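PDB 2DBB: putative HTH-type transcriptional regulator PH0061 from Pyrococcus horikoshii, which probably binds specific DNA sequences as a transcriptional regulator of the AsnC family, through a helix-turn-helix domain. Local coordinates for residues 12-17 against 31-36. Numbering follows the deposited sequence.
Sequences MQLVKI and DILNTT
L33 lays its forked end over the face of helix 9-18 where Q13, L14 and I17 emerge. Its two methyls divide the work. CD1 of L33 meets CD1 of L14 at 3.7 Å, with the two side chains set nearly perpendicular. CD2 of L33 turns to the other two residues. It lies 3.9 Å from CD1 of I17, where the two side chains meet end to end. It also lies 3.6 Å from OE1 of Q13, a van der Waals contact of a methyl with an amide oxygen. Q13 runs extended beyond CG, which carries its amide out to the L33 methyl. I17 has CG1 anti to its carbonyl carbon (chi1 -62°), and the straight chain beyond sends CD1 toward segment 31-36. There CD1 also reaches CG2 of I32, again at 3.9 Å, as the two isoleucines run alongside each other, pointing opposite ways. The backbones stay well apart, with 8.3 Å between CA of L14 and CA of L33. Side chains alone join the segments, mainly by apolar contact. Cutting L33 back to an alanine would remove both methyls, and would probably leave the ends of L14 and I17 without their shared partner and open a gap between helix 9-18 and the start of the turn. L33 also touches I40, and L14 touches R43 and I44, so helix 37-49 joins the same packing. Helical backbone angles end at L33. The turn then runs to T36, whose OG1 caps helix 37-49 by a hydrogen bond to N of R39. This is the three-helix packing of a helix-turn-helix domain: helix 9-18 packs against the predicted DNA-binding motif where its first helix ends and the turn begins.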
ATOM      1  N   MET B  12      11.254   3.100 -16.355  1.00 33.60           N
ATOM      2  CA  MET B  12      10.243   3.796 -15.570  1.00 34.52           C
ATOM      3  C   MET B  12       8.851   3.607 -16.179  1.00 32.21           C
ATOM      4  O   MET B  12       7.884   3.391 -15.460  1.00 31.99           O
ATOM      5  CB  MET B  12      10.572   5.287 -15.463  1.00 36.35           C
ATOM      6  CG  MET B  12       9.711   6.055 -14.448  1.00 41.43           C
ATOM      7  SD  MET B  12       9.885   5.521 -12.703  1.00 44.06           S
ATOM      8  CE  MET B  12       8.366   4.658 -12.463  1.00 43.74           C
ATOM      9  N   GLN B  13       8.753   3.680 -17.502  1.00 31.91           N
ATOM     10  CA  GLN B  13       7.462   3.503 -18.167  1.00 31.40           C
ATOM     11  C   GLN B  13       6.940   2.108 -17.853  1.00 28.94           C
ATOM     12  O   GLN B  13       5.768   1.918 -17.533  1.00 28.02           O
ATOM     13  CB  GLN B  13       7.617   3.665 -19.680  1.00 33.18           C
ATOM     14  CG  GLN B  13       8.189   5.012 -20.095  1.00 37.19           C
ATOM     15  CD  GLN B  13       8.436   5.106 -21.592  1.00 38.55           C
ATOM     16  OE1 GLN B  13       8.889   4.149 -22.216  1.00 39.05           O
ATOM     17  NE2 GLN B  13       8.158   6.270 -22.168  1.00 41.11           N
ATOM     18  N   LEU B  14       7.844   1.142 -17.937  1.00 26.98           N
ATOM     19  CA  LEU B  14       7.546  -0.254 -17.669  1.00 28.02           C
ATOM     20  C   LEU B  14       6.999  -0.404 -16.242  1.00 25.87           C
ATOM     21  O   LEU B  14       6.036  -1.124 -16.004  1.00 25.00           O
ATOM     22  CB  LEU B  14       8.834  -1.053 -17.862  1.00 29.63           C
ATOM     23  CG  LEU B  14       8.821  -2.530 -18.240  1.00 33.62           C
ATOM     24  CD1 LEU B  14       7.753  -2.827 -19.285  1.00 35.01           C
ATOM     25  CD2 LEU B  14      10.197  -2.882 -18.774  1.00 33.69           C
ATOM     26  N   VAL B  15       7.619   0.290 -15.296  1.00 25.97           N
ATOM     27  CA  VAL B  15       7.180   0.245 -13.911  1.00 25.12           C
ATOM     28  C   VAL B  15       5.782   0.848 -13.799  1.00 26.02           C
ATOM     29  O   VAL B  15       4.897   0.293 -13.140  1.00 25.35           O
ATOM     30  CB  VAL B  15       8.173   1.013 -13.009  1.00 24.58           C
ATOM     31  CG1 VAL B  15       7.523   1.356 -11.676  1.00 24.13           C
ATOM     32  CG2 VAL B  15       9.424   0.159 -12.790  1.00 24.62           C
ATOM     33  N   LYS B  16       5.591   1.989 -14.450  1.00 26.33           N
ATOM     34  CA  LYS B  16       4.304   2.676 -14.445  1.00 27.30           C
ATOM     35  C   LYS B  16       3.203   1.759 -14.997  1.00 25.96           C
ATOM     36  O   LYS B  16       2.118   1.664 -14.428  1.00 25.29           O
ATOM     37  CB  LYS B  16       4.396   3.946 -15.302  1.00 31.12           C
ATOM     38  CG  LYS B  16       5.236   5.074 -14.709  1.00 35.28           C
ATOM     39  CD  LYS B  16       4.473   5.799 -13.603  1.00 40.39           C
ATOM     40  CE  LYS B  16       5.160   7.098 -13.175  1.00 42.21           C
ATOM     41  NZ  LYS B  16       6.441   6.874 -12.443  1.00 44.47           N
ATOM     42  N   ILE B  17       3.495   1.082 -16.105  1.00 25.49           N
ATOM     43  CA  ILE B  17       2.530   0.187 -16.735  1.00 25.06           C
ATOM     44  C   ILE B  17       2.203  -1.037 -15.880  1.00 24.80           C
ATOM     45  O   ILE B  17       1.033  -1.356 -15.670  1.00 24.53           O
ATOM     46  CB  ILE B  17       3.037  -0.263 -18.123  1.00 26.51           C
ATOM     47  CG1 ILE B  17       3.195   0.967 -19.027  1.00 28.80           C
ATOM     48  CG2 ILE B  17       2.061  -1.260 -18.752  1.00 25.82           C
ATOM     49  CD1 ILE B  17       3.797   0.675 -20.385  1.00 28.06           C
ATOM     50  N   ASP B  31       4.679  -4.450 -27.493  1.00 30.73           N
ATOM     51  CA  ASP B  31       3.822  -3.751 -28.443  1.00 33.59           C
ATOM     52  C   ASP B  31       3.507  -2.336 -27.981  1.00 33.53           C
ATOM     53  O   ASP B  31       3.564  -1.391 -28.763  1.00 34.90           O
ATOM     54  CB  ASP B  31       2.517  -4.524 -28.653  1.00 35.29           C
ATOM     55  CG  ASP B  31       2.733  -5.820 -29.401  1.00 39.89           C
ATOM     56  OD1 ASP B  31       3.808  -5.956 -30.024  1.00 41.01           O
ATOM     57  OD2 ASP B  31       1.833  -6.690 -29.379  1.00 41.54           O
ATOM     58  N   ILE B  32       3.162  -2.196 -26.705  1.00 33.26           N
ATOM     59  CA  ILE B  32       2.853  -0.886 -26.145  1.00 31.68           C
ATOM     60  C   ILE B  32       4.075   0.034 -26.180  1.00 33.17           C
ATOM     61  O   ILE B  32       3.950   1.228 -26.458  1.00 32.38           O
ATOM     62  CB  ILE B  32       2.369  -1.007 -24.680  1.00 30.20           C
ATOM     63  CG1 ILE B  32       0.972  -1.636 -24.649  1.00 31.12           C
ATOM     64  CG2 ILE B  32       2.371   0.365 -24.005  1.00 27.80           C
ATOM     65  CD1 ILE B  32       0.521  -2.098 -23.266  1.00 33.71           C
ATOM     66  N   LEU B  33       5.253  -0.526 -25.916  1.00 32.52           N
ATOM     67  CA  LEU B  33       6.480   0.266 -25.881  1.00 34.33           C
ATOM     68  C   LEU B  33       7.304   0.261 -27.166  1.00 35.99           C
ATOM     69  O   LEU B  33       8.432   0.764 -27.192  1.00 37.11           O
ATOM     70  CB  LEU B  33       7.345  -0.183 -24.693  1.00 35.42           C
ATOM     71  CG  LEU B  33       6.710   0.035 -23.305  1.00 35.99           C
ATOM     72  CD1 LEU B  33       7.564  -0.605 -22.225  1.00 35.80           C
ATOM     73  CD2 LEU B  33       6.552   1.528 -23.045  1.00 36.82           C
ATOM     74  N   ASN B  34       6.740  -0.300 -28.229  1.00 37.57           N
ATOM     75  CA  ASN B  34       7.413  -0.351 -29.525  1.00 38.40           C
ATOM     76  C   ASN B  34       8.850  -0.868 -29.430  1.00 38.45           C
ATOM     77  O   ASN B  34       9.800  -0.194 -29.824  1.00 38.40           O
ATOM     78  CB  ASN B  34       7.395   1.043 -30.161  1.00 40.76           C
ATOM     79  CG  ASN B  34       7.917   1.045 -31.584  1.00 41.31           C
ATOM     80  OD1 ASN B  34       7.466   0.269 -32.428  1.00 41.75           O
ATOM     81  ND2 ASN B  34       8.866   1.929 -31.858  1.00 44.41           N
ATOM     82  N   THR B  35       8.994  -2.073 -28.894  1.00 37.99           N
ATOM     83  CA  THR B  35      10.292  -2.709 -28.747  1.00 36.49           C
ATOM     84  C   THR B  35      10.062  -4.207 -28.915  1.00 36.82           C
ATOM     85  O   THR B  35       8.973  -4.625 -29.301  1.00 37.60           O
ATOM     86  CB  THR B  35      10.912  -2.410 -27.359  1.00 36.61           C
ATOM     87  OG1 THR B  35      12.170  -3.087 -27.237  1.00 35.12           O
ATOM     88  CG2 THR B  35       9.983  -2.861 -26.243  1.00 37.27           C
ATOM     89  N   THR B  36      11.069  -5.019 -28.635  1.00 37.19           N
ATOM     90  CA  THR B  36      10.900  -6.454 -28.791  1.00 39.16           C
ATOM     91  C   THR B  36      10.556  -7.116 -27.467  1.00 39.46           C
ATOM     92  O   THR B  36      10.827  -6.570 -26.398  1.00 38.32           O
ATOM     93  CB  THR B  36      12.172  -7.120 -29.331  1.00 40.17           C
ATOM     94  OG1 THR B  36      13.164  -7.149 -28.297  1.00 42.24           O
ATOM     95  CG2 THR B  36      12.710  -6.343 -30.526  1.00 40.61           C
TER